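Local coordinates for probable quinone reductase Qor (NADPH:quinone reductase) (Zeta-crystallin homolog protein) (Mycobacterium tuberculosis, PDB 4RVU), which binds NADPH and probably passes its electrons to quinones, as expected of a zeta-crystallin-like quinone reductase, at residues E33-A38 / V71-P76; E39-N44 / N97-E102; D147-H152 / V171-T176; A153-V158 / T175-A180. One frame throughout, in Å; residues are numbered along the deposited sequence.

Contact 1. Residues E33-A38 / V71-P76; sequences ELLIKA and VEAVGP
Leu35 meets both Glu72 and Ala73, and this double partnership shapes the pairing of strand 33-38 with strand 67-74. Its carbonyl receives a bond from Glu72 N (2.8 Å to Leu35 O) and a weak one from Ala73 N (3.4 Å to the same oxygen). In return Leu35 N gives a nearly straight bond to Ala73 O, 2.7 Å long with an angle of 175° at the hydrogen. With its CG anti to the backbone N (chi1 173°), Leu35 runs alongside Glu72, so that CD2 rests 3.9 Å from Glu72 CG. The glutamate thus offers its aliphatic part to the leucine, then bends at its second torsion. OE1 comes to 3.9 Å from Lys37 CB, whereas Lys37 NZ remains 5.7 Å from Glu72 OE1, too far for a salt bridge; charged residues suit this solvent-exposed end of the pair.

Two residues facing one make a classic beta bulge in an antiparallel pair of the GroES-like domain. Glu72 adopts a helical psi of -32°, and beyond it the register has slipped by one residue, leaving Val71 opposite Ile36. On the other face, buried Leu34 lies side by side with Val74, its CD2 at 4.0 Å from Val74 CG2, and the same methyl also nears Val71; branched apolar chains fill such a surface well. At the far end Gly75 N bonds Glu33 O at 2.7 Å, where the lack of a side chain lets the two backbones come close. Gln26 and Pro29 pack against Leu35, while strand 103-107 pairs with the other edge of strand 33-38.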
# COMPACT_ATOMS: atom_id res chain seq x y z
N GLU A 33 -29.61 17.39 -5.86
CA GLU A 33 -30.13 16.53 -4.79
C GLU A 33 -31.54 15.99 -5.01
O GLU A 33 -32.37 16.59 -5.70
CB GLU A 33 -30.08 17.26 -3.45
CG GLU A 33 -28.68 17.61 -3.00
CD GLU A 33 -28.64 18.27 -1.64
OE1 GLU A 33 -29.67 18.84 -1.22
OE2 GLU A 33 -27.57 18.23 -0.99
N LEU A 34 -31.79 14.83 -4.40
CA LEU A 34 -33.12 14.24 -4.34
C LEU A 34 -33.58 14.38 -2.90
O LEU A 34 -32.76 14.40 -1.99
CB LEU A 34 -33.04 12.76 -4.69
CG LEU A 34 -32.44 12.41 -6.04
CD1 LEU A 34 -32.07 10.93 -6.09
CD2 LEU A 34 -33.44 12.74 -7.12
N LEU A 35 -34.90 14.47 -2.70
CA LEU A 35 -35.46 14.40 -1.36
C LEU A 35 -36.06 13.00 -1.22
O LEU A 35 -36.89 12.61 -2.03
CB LEU A 35 -36.55 15.45 -1.18
CG LEU A 35 -37.35 15.38 0.13
CD1 LEU A 35 -36.47 15.77 1.30
CD2 LEU A 35 -38.58 16.27 0.05
N ILE A 36 -35.59 12.24 -0.24
CA ILE A 36 -35.99 10.85 -0.09
C ILE A 36 -36.88 10.71 1.13
O ILE A 36 -36.53 11.17 2.21
CB ILE A 36 -34.75 9.94 0.04
CG1 ILE A 36 -33.91 10.02 -1.25
CG2 ILE A 36 -35.15 8.50 0.35
CD1 ILE A 36 -32.58 9.31 -1.18
N LYS A 37 -38.05 10.09 0.97
CA LYS A 37 -38.84 9.71 2.13
C LYS A 37 -38.38 8.32 2.58
O LYS A 37 -38.58 7.33 1.86
CB LYS A 37 -40.34 9.71 1.84
CG LYS A 37 -41.17 9.33 3.07
CD LYS A 37 -42.68 9.43 2.88
CE LYS A 37 -43.38 9.14 4.20
NZ LYS A 37 -44.85 8.94 4.05
N ALA A 38 -37.77 8.25 3.76
CA ALA A 38 -37.15 7.01 4.25
C ALA A 38 -38.12 5.85 4.46
O ALA A 38 -39.22 6.02 5.02
CB ALA A 38 -36.38 7.28 5.52
N VAL A 71 -38.44 8.67 -3.77
CA VAL A 71 -38.13 10.04 -4.14
C VAL A 71 -39.38 10.90 -4.00
O VAL A 71 -40.36 10.72 -4.74
CB VAL A 71 -37.58 10.14 -5.57
CG1 VAL A 71 -37.31 11.59 -5.94
CG2 VAL A 71 -36.29 9.32 -5.69
N GLU A 72 -39.36 11.80 -3.02
CA GLU A 72 -40.49 12.67 -2.72
C GLU A 72 -40.42 13.92 -3.60
O GLU A 72 -41.45 14.50 -3.98
CB GLU A 72 -40.45 13.07 -1.24
CG GLU A 72 -41.60 13.95 -0.77
CD GLU A 72 -42.77 13.15 -0.24
OE1 GLU A 72 -42.74 11.90 -0.34
OE2 GLU A 72 -43.73 13.77 0.28
N ALA A 73 -39.20 14.35 -3.91
CA ALA A 73 -38.98 15.53 -4.74
C ALA A 73 -37.57 15.51 -5.32
O ALA A 73 -36.65 14.91 -4.75
CB ALA A 73 -39.19 16.80 -3.93
N VAL A 74 -37.40 16.19 -6.45
CA VAL A 74 -36.10 16.36 -7.08
C VAL A 74 -35.71 17.82 -6.91
O VAL A 74 -36.57 18.70 -7.00
CB VAL A 74 -36.18 15.98 -8.58
CG1 VAL A 74 -34.87 16.25 -9.28
CG2 VAL A 74 -36.59 14.52 -8.74
N GLY A 75 -34.43 18.08 -6.64
CA GLY A 75 -33.97 19.45 -6.47
C GLY A 75 -34.32 20.35 -7.65
O GLY A 75 -34.50 19.87 -8.77
N PRO A 76 -34.43 21.66 -7.40
CA PRO A 76 -34.81 22.62 -8.44
C PRO A 76 -33.65 22.90 -9.38
O PRO A 76 -32.55 22.41 -9.17
CB PRO A 76 -35.15 23.87 -7.64
CG PRO A 76 -34.23 23.78 -6.44
CD PRO A 76 -34.21 22.31 -6.09

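Contact 2. Residues E39-N44 / N97-E102; sequences EAIGVN and NGAYAE
Ile41 sits over the carbonyl of Ala99 and beside the ring of Tyr100, touching both with different branches of one side chain. Its CG1 lies next to the backbone N and its CG2 anti to that N (chi1 -63°), so the fork opens toward the loop 97-102: CG1, CG2 and CD1 all come within van der Waals range of Ala99 O, CD1 at 3.5 Å. The same CD1 is 3.6 Å from Ala101 O, so the methyl end faces the two carbonyl oxygens together. CG2 leans instead on the aromatic ring, 3.7 Å from Tyr100 CD1, and also nears Ala99 CB.

The loop is folded tightly here. Tyr100 is the centre of an inverse gamma turn, closed by a weak bond from Ala101 N to Ala99 O. With CG beside its own backbone N (chi1 -70°), the ring extends along segment 39-44, meeting successive residues: Ile41 at the ring's own CD1, then Gly42 O at 3.7 Å from Tyr100 CE1, and finally Val43, whose CG1 is 3.9 Å from Tyr100 OH. Both valine methyls approach the hydroxyl, the two side chains crossing at about a right angle. A tyrosine suits the place because its ring fills the apolar layer while its buried hydroxyl is gripped beyond it by Asp47 and His316.

Strand 40-42 follows a corner at Glu39 and pairs with strands 67-74 and 327-331. Leu330 of the latter packs on Ile41, Val43 and Tyr100, Ile8 of strand 5-10 also touches the tyrosine ring, and Ala40 rests on helix 120-140, beside the chain that leads through Asn44 into the NADPH pocket.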
# COMPACT_ATOMS: atom_id res chain seq x y z
N GLU A 39 -37.71 4.67 4.01
CA GLU A 39 -38.40 3.42 4.34
C GLU A 39 -37.55 2.55 5.25
O GLU A 39 -38.06 1.82 6.10
CB GLU A 39 -38.80 2.67 3.07
CG GLU A 39 -39.88 3.41 2.29
CD GLU A 39 -40.29 2.72 1.00
OE1 GLU A 39 -39.72 1.66 0.66
OE2 GLU A 39 -41.19 3.25 0.34
N ALA A 40 -36.23 2.61 5.06
CA ALA A 40 -35.29 1.91 5.93
C ALA A 40 -33.98 2.69 5.94
O ALA A 40 -33.54 3.22 4.92
CB ALA A 40 -35.07 0.48 5.44
N ILE A 41 -33.35 2.75 7.11
CA ILE A 41 -32.17 3.60 7.28
C ILE A 41 -31.01 2.73 7.73
O ILE A 41 -31.12 1.98 8.70
CB ILE A 41 -32.46 4.68 8.33
CG1 ILE A 41 -33.57 5.60 7.83
CG2 ILE A 41 -31.21 5.51 8.65
CD1 ILE A 41 -34.32 6.30 8.94
N GLY A 42 -29.87 2.83 7.04
CA GLY A 42 -28.74 1.98 7.37
C GLY A 42 -27.99 2.49 8.59
O GLY A 42 -27.84 3.69 8.79
N VAL A 43 -27.53 1.56 9.41
CA VAL A 43 -26.63 1.89 10.51
C VAL A 43 -25.21 1.48 10.12
O VAL A 43 -24.99 0.37 9.62
CB VAL A 43 -27.06 1.21 11.83
CG1 VAL A 43 -26.05 1.48 12.94
CG2 VAL A 43 -28.43 1.73 12.24
N ASN A 44 -24.25 2.38 10.32
CA ASN A 44 -22.87 2.09 9.94
C ASN A 44 -21.91 2.47 11.04
O ASN A 44 -22.16 3.43 11.76
CB ASN A 44 -22.52 2.81 8.64
CG ASN A 44 -23.28 2.25 7.48
OD1 ASN A 44 -22.95 1.17 6.97
ND2 ASN A 44 -24.35 2.95 7.07
N ASN A 97 -27.37 13.16 3.34
CA ASN A 97 -27.17 14.07 4.46
C ASN A 97 -28.34 13.91 5.42
O ASN A 97 -29.49 14.08 5.02
CB ASN A 97 -27.13 15.52 3.96
CG ASN A 97 -26.75 16.50 5.06
OD1 ASN A 97 -25.95 16.19 5.94
ND2 ASN A 97 -27.32 17.71 5.00
N GLY A 98 -28.04 13.59 6.68
CA GLY A 98 -29.08 13.48 7.69
C GLY A 98 -30.01 12.27 7.52
O GLY A 98 -31.23 12.40 7.63
N ALA A 99 -29.43 11.10 7.29
CA ALA A 99 -30.23 9.91 6.98
C ALA A 99 -31.12 9.41 8.12
O ALA A 99 -32.14 8.76 7.85
CB ALA A 99 -29.32 8.77 6.48
N TYR A 100 -30.75 9.67 9.37
CA TYR A 100 -31.59 9.21 10.49
C TYR A 100 -32.77 10.17 10.66
O TYR A 100 -32.79 10.96 11.61
CB TYR A 100 -30.84 9.17 11.82
CG TYR A 100 -29.76 8.11 12.04
CD1 TYR A 100 -29.11 7.48 10.97
CD2 TYR A 100 -29.38 7.76 13.33
CE1 TYR A 100 -28.09 6.55 11.20
CE2 TYR A 100 -28.38 6.82 13.57
CZ TYR A 100 -27.73 6.23 12.50
OH TYR A 100 -26.75 5.31 12.75
N ALA A 101 -33.73 10.10 9.75
CA ALA A 101 -34.88 11.01 9.74
C ALA A 101 -35.95 10.43 8.85
O ALA A 101 -35.68 9.49 8.11
CB ALA A 101 -34.47 12.39 9.22
N GLU A 102 -37.15 11.00 8.88
CA GLU A 102 -38.21 10.54 8.00
C GLU A 102 -37.94 10.95 6.56
O GLU A 102 -38.37 10.28 5.62
CB GLU A 102 -39.55 11.09 8.45
CG GLU A 102 -40.06 10.45 9.71
CD GLU A 102 -41.42 10.96 10.09
OE1 GLU A 102 -41.48 12.03 10.73
OE2 GLU A 102 -42.42 10.30 9.73

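Contact 3. Residues D147-H152 / V171-T176; sequences DTVLVH and VRVITT
Val149 packs against Val171 and Val173 in the tight part of this parallel strand pair. Its CG2 occupies the crowded position between backbone N and carbonyl carbon, and from there reaches Val171 CG1 at 3.8 Å and Val173 CG2 at 4.0 Å. Val151 CG2 continues the row against Val173 CG1. Beta-branched valines suit extended strands and fill this face, which is covered by helix 157-168. Beneath them the backbone ladder is regular: Ile174 N bonds Val149 O at 2.9 Å and 177°, and only the last rung, Thr176 N to Val151 O, is weak.

Near the ladder's end, His152 ND1 and Thr176 OG1 lie 2.9 Å apart in a hydrogen bond at the imidazole edge, near its plane. The ring is held from its other nitrogen as well, by Ser232, so its rotation is fixed, and Leu150 CG lies over one face.

The looser corner is at Thr148 and Arg172, both partly exposed. They run side by side, and a water bridges them, 2.7 Å from Thr148 OG1 and 2.6 Å from Arg172 NH1. The extended arginine carries its guanidinium to a salt bridge with Asp192 and to the carbonyl of Leu211.

The pair supplies the two strands of a Rossmann-type beta-alpha-beta unit whose crossover is helix 157-168: strand 217-222 flanks strand 148-151, strand 193-195 flanks strand 172-176, and helix 201-212 lies over Leu150 and Ile174.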
# COMPACT_ATOMS: atom_id res chain seq x y z
N ASP A 147 -6.85 -17.46 -4.46
CA ASP A 147 -6.31 -16.68 -3.35
C ASP A 147 -6.90 -17.15 -2.03
O ASP A 147 -7.93 -17.83 -1.99
CB ASP A 147 -6.65 -15.18 -3.51
CG ASP A 147 -5.84 -14.48 -4.59
OD1 ASP A 147 -4.85 -15.05 -5.11
OD2 ASP A 147 -6.20 -13.32 -4.91
N THR A 148 -6.24 -16.77 -0.94
CA THR A 148 -6.81 -16.91 0.40
C THR A 148 -6.72 -15.54 1.05
O THR A 148 -5.69 -14.88 0.95
CB THR A 148 -6.03 -17.91 1.26
OG1 THR A 148 -6.07 -19.21 0.65
CG2 THR A 148 -6.64 -18.00 2.65
N VAL A 149 -7.80 -15.08 1.66
CA VAL A 149 -7.79 -13.79 2.34
C VAL A 149 -8.25 -13.93 3.77
O VAL A 149 -8.98 -14.86 4.11
CB VAL A 149 -8.65 -12.73 1.60
CG1 VAL A 149 -8.15 -12.52 0.18
CG2 VAL A 149 -10.13 -13.15 1.59
N LEU A 150 -7.83 -13.00 4.62
CA LEU A 150 -8.31 -12.92 6.00
C LEU A 150 -9.28 -11.75 6.13
O LEU A 150 -8.97 -10.62 5.70
CB LEU A 150 -7.13 -12.75 6.96
CG LEU A 150 -7.40 -12.40 8.43
CD1 LEU A 150 -8.21 -13.51 9.09
CD2 LEU A 150 -6.11 -12.16 9.17
N VAL A 151 -10.45 -12.02 6.71
CA VAL A 151 -11.46 -10.99 6.93
C VAL A 151 -11.83 -10.97 8.41
O VAL A 151 -12.47 -11.90 8.90
CB VAL A 151 -12.73 -11.29 6.11
CG1 VAL A 151 -13.83 -10.27 6.43
CG2 VAL A 151 -12.43 -11.29 4.62
N HIS A 152 -11.42 -9.92 9.11
CA HIS A 152 -11.78 -9.78 10.52
C HIS A 152 -13.27 -9.43 10.67
O HIS A 152 -13.88 -8.91 9.73
CB HIS A 152 -10.91 -8.72 11.19
CG HIS A 152 -9.48 -9.13 11.34
ND1 HIS A 152 -9.09 -10.22 12.10
CD2 HIS A 152 -8.34 -8.60 10.84
CE1 HIS A 152 -7.77 -10.34 12.05
NE2 HIS A 152 -7.29 -9.37 11.29
N VAL A 171 -12.36 -17.52 -3.91
CA VAL A 171 -11.37 -17.17 -2.90
C VAL A 171 -11.66 -17.90 -1.59
O VAL A 171 -12.81 -17.97 -1.14
CB VAL A 171 -11.39 -15.65 -2.64
CG1 VAL A 171 -10.37 -15.26 -1.58
CG2 VAL A 171 -11.12 -14.91 -3.93
N ARG A 172 -10.62 -18.47 -0.99
CA ARG A 172 -10.74 -19.09 0.33
C ARG A 172 -10.71 -18.00 1.41
O ARG A 172 -9.83 -17.15 1.40
CB ARG A 172 -9.60 -20.07 0.55
CG ARG A 172 -9.65 -20.80 1.86
CD ARG A 172 -8.48 -21.76 1.96
NE ARG A 172 -8.54 -22.63 3.13
CZ ARG A 172 -7.51 -22.87 3.93
NH1 ARG A 172 -6.35 -22.28 3.69
NH2 ARG A 172 -7.64 -23.67 4.98
N VAL A 173 -11.68 -18.02 2.31
CA VAL A 173 -11.77 -16.95 3.30
C VAL A 173 -11.59 -17.47 4.71
O VAL A 173 -12.25 -18.42 5.12
CB VAL A 173 -13.12 -16.20 3.21
CG1 VAL A 173 -13.22 -15.17 4.34
CG2 VAL A 173 -13.27 -15.54 1.85
N ILE A 174 -10.68 -16.84 5.45
CA ILE A 174 -10.52 -17.12 6.87
C ILE A 174 -11.03 -15.90 7.62
O ILE A 174 -10.70 -14.77 7.26
CB ILE A 174 -9.04 -17.35 7.23
CG1 ILE A 174 -8.45 -18.47 6.36
CG2 ILE A 174 -8.87 -17.64 8.72
CD1 ILE A 174 -6.91 -18.50 6.39
N THR A 175 -11.86 -16.11 8.64
CA THR A 175 -12.43 -14.99 9.40
C THR A 175 -12.11 -15.05 10.88
O THR A 175 -11.64 -16.07 11.38
CB THR A 175 -13.97 -14.94 9.25
OG1 THR A 175 -14.53 -16.13 9.83
CG2 THR A 175 -14.37 -14.85 7.80
N THR A 176 -12.34 -13.93 11.56
CA THR A 176 -12.36 -13.90 13.03
C THR A 176 -13.73 -13.42 13.52
O THR A 176 -14.34 -12.52 12.92
CB THR A 176 -11.28 -12.97 13.61
OG1 THR A 176 -11.42 -11.66 13.06
CG2 THR A 176 -9.88 -13.51 13.31
O HOH W 1 -5.39 -21.70 1.38

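Contact 4. Residues A153-V158 / T175-A180; sequences AGAGGV and TTVSTA. With NDP (NADPH dihydro-nicotinamide-adenine-dinucleotide phosphate), chain E.
Gly154 N donates to Thr176 O, 2.9 Å away at 164°, tying the glycine-rich turn to the end of strand 172-176. Ala153 N has a lesser hold, a weak 3.3 Å bond to Thr176 OG1, since that hydroxyl is engaged chiefly with His152. Without a side chain, Gly154 can lie close against Thr175, while Val177 CG1 borders Gly154 and Ala155. A type I turn is closed by Gly156 N on Ala153 O.

The next amides serve NADPH. Gly157 N points at O1A of the cofactor (2.8 Å, 172°), and Val158 N binds O1N at 2.9 Å. These are first-turn amides of helix 157-168, whose positive end probably favours the diphosphate, and Gly156 lets O2A come within 3.4 Å of its CA. This fits the dinucleotide-binding GxGxxG motif. Beyond the strand, Ser178 OG donates to O2X of the 2'-phosphate, though the modelled separation is doubtfully short; Lys182 and Arg322 also bind the cofactor. Thr179 OG1 caps helix 180-188 through Lys182 N.

The turn joins strand 148-151 to helix 157-168 beside Tyr197, with helix 180-188 packed on Ala155 and Val177, and strand 193-195 touching Thr175 and Val177.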
# COMPACT_ATOMS: atom_id res chain seq x y z
N ALA A 153 -13.83 -9.72 11.84
CA ALA A 153 -15.26 -9.49 12.11
C ALA A 153 -16.14 -10.09 11.02
O ALA A 153 -16.97 -9.39 10.41
CB ALA A 153 -15.54 -7.99 12.28
N GLY A 154 -15.96 -11.39 10.79
CA GLY A 154 -16.62 -12.10 9.71
C GLY A 154 -18.14 -12.07 9.74
O GLY A 154 -18.78 -12.29 8.71
N ALA A 155 -18.74 -11.81 10.91
CA ALA A 155 -20.20 -11.81 11.02
C ALA A 155 -20.78 -10.41 11.15
O ALA A 155 -21.94 -10.25 11.51
CB ALA A 155 -20.67 -12.70 12.18
N GLY A 156 -19.96 -9.39 10.86
CA GLY A 156 -20.42 -8.01 10.81
C GLY A 156 -21.04 -7.70 9.47
O GLY A 156 -21.09 -8.56 8.59
N GLY A 157 -21.51 -6.46 9.30
CA GLY A 157 -22.16 -6.06 8.06
C GLY A 157 -21.27 -6.21 6.84
O GLY A 157 -21.63 -6.90 5.89
N VAL A 158 -20.11 -5.56 6.87
CA VAL A 158 -19.16 -5.68 5.77
C VAL A 158 -18.59 -7.09 5.69
O VAL A 158 -18.45 -7.66 4.59
CB VAL A 158 -18.01 -4.66 5.90
CG1 VAL A 158 -17.03 -4.82 4.74
CG2 VAL A 158 -18.56 -3.24 5.91
N THR A 175 -11.86 -16.11 8.64
CA THR A 175 -12.43 -14.99 9.40
C THR A 175 -12.11 -15.05 10.88
O THR A 175 -11.64 -16.07 11.38
CB THR A 175 -13.97 -14.94 9.25
OG1 THR A 175 -14.53 -16.13 9.83
CG2 THR A 175 -14.37 -14.85 7.80
N THR A 176 -12.34 -13.93 11.56
CA THR A 176 -12.36 -13.90 13.03
C THR A 176 -13.73 -13.42 13.52
O THR A 176 -14.34 -12.52 12.92
CB THR A 176 -11.28 -12.97 13.61
OG1 THR A 176 -11.42 -11.66 13.06
CG2 THR A 176 -9.88 -13.51 13.31
N VAL A 177 -14.22 -14.03 14.60
CA VAL A 177 -15.48 -13.59 15.22
C VAL A 177 -15.37 -13.75 16.73
O VAL A 177 -14.45 -14.40 17.21
CB VAL A 177 -16.70 -14.40 14.73
CG1 VAL A 177 -16.86 -14.30 13.21
CG2 VAL A 177 -16.56 -15.85 15.16
N SER A 178 -16.31 -13.17 17.47
CA SER A 178 -16.23 -13.18 18.93
C SER A 178 -17.07 -14.25 19.63
O SER A 178 -16.88 -14.50 20.81
CB SER A 178 -16.60 -11.81 19.50
OG SER A 178 -17.98 -11.54 19.33
N THR A 179 -18.00 -14.89 18.91
CA THR A 179 -18.92 -15.87 19.52
C THR A 179 -19.16 -17.06 18.60
O THR A 179 -18.96 -16.98 17.38
CB THR A 179 -20.30 -15.26 19.82
OG1 THR A 179 -20.98 -15.00 18.58
CG2 THR A 179 -20.20 -13.97 20.62
N ALA A 180 -19.60 -18.16 19.19
CA ALA A 180 -19.93 -19.35 18.42
C ALA A 180 -21.14 -19.12 17.51
O ALA A 180 -21.22 -19.74 16.44
CB ALA A 180 -20.17 -20.55 19.34
PA NDP E . -19.78 -4.34 11.83
O1A NDP E . -21.20 -4.78 11.56
O2A NDP E . -18.64 -5.14 11.27
O5B NDP E . -19.58 -4.20 13.41
C5B NDP E . -18.27 -4.09 13.97
C4B NDP E . -17.80 -5.48 14.33
O4B NDP E . -16.40 -5.49 14.62
C3B NDP E . -18.47 -5.99 15.59
O3B NDP E . -19.70 -6.65 15.30
C2B NDP E . -17.44 -6.92 16.19
O2B NDP E . -17.71 -8.27 15.82
C1B NDP E . -16.11 -6.48 15.61
N9A NDP E . -15.32 -5.91 16.72
C8A NDP E . -14.13 -6.36 17.15
N7A NDP E . -13.68 -5.63 18.20
C5A NDP E . -14.60 -4.69 18.46
C6A NDP E . -14.76 -3.59 19.44
N6A NDP E . -13.80 -3.35 20.37
N1A NDP E . -15.88 -2.84 19.37
C2A NDP E . -16.82 -3.07 18.45
N3A NDP E . -16.75 -4.05 17.53
C4A NDP E . -15.68 -4.88 17.49
O3 NDP E . -19.63 -2.82 11.35
PN NDP E . -19.81 -2.39 9.82
O1N NDP E . -20.08 -3.62 9.00
O2N NDP E . -20.74 -1.21 9.78
O5D NDP E . -18.34 -1.86 9.45
C5D NDP E . -17.21 -2.73 9.55
C4D NDP E . -15.94 -1.90 9.68
O4D NDP E . -15.59 -1.34 8.42
C3D NDP E . -16.14 -0.74 10.63
O3D NDP E . -14.93 -0.57 11.38
C2D NDP E . -16.34 0.46 9.74
O2D NDP E . -15.83 1.64 10.37
C1D NDP E . -15.54 0.09 8.50
N1N NDP E . -16.05 0.65 7.25
C2N NDP E . -15.20 1.28 6.44
C3N NDP E . -15.60 1.82 5.23
C7N NDP E . -14.59 2.52 4.37
O7N NDP E . -14.92 2.94 3.28
N7N NDP E . -13.34 2.65 4.83
C4N NDP E . -17.03 1.71 4.77
C5N NDP E . -17.86 0.99 5.73
C6N NDP E . -17.34 0.49 6.92
P2B NDP E . -16.99 -9.49 16.57
O1X NDP E . -15.93 -8.83 17.41
O2X NDP E . -18.09 -10.14 17.37
O3X NDP E . -16.47 -10.36 15.46

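Along the chain, contacts 1 and 2 alternate their segments within the GroES-like region, and contacts 3 and 4 follow in the Rossmann-type half. Contacts 1 and 2 have centres about 14 Å apart and share a mixed sheet in which strand 67-74 neighbours strand 40-42; they touch directly where Ala38 N meets Glu102 O. Contacts 3 and 4, about 11 Å between centres, share Thr175 and Thr176 and belong to a single beta-alpha-beta unit. Contact 1 lies about 40 Å from contact 3, centre to centre, across the molecule. Contacts 2 and 4 come within about 6 Å at their nearest atoms, beside the bound NADPH, whose pocket draws residues from both contacts.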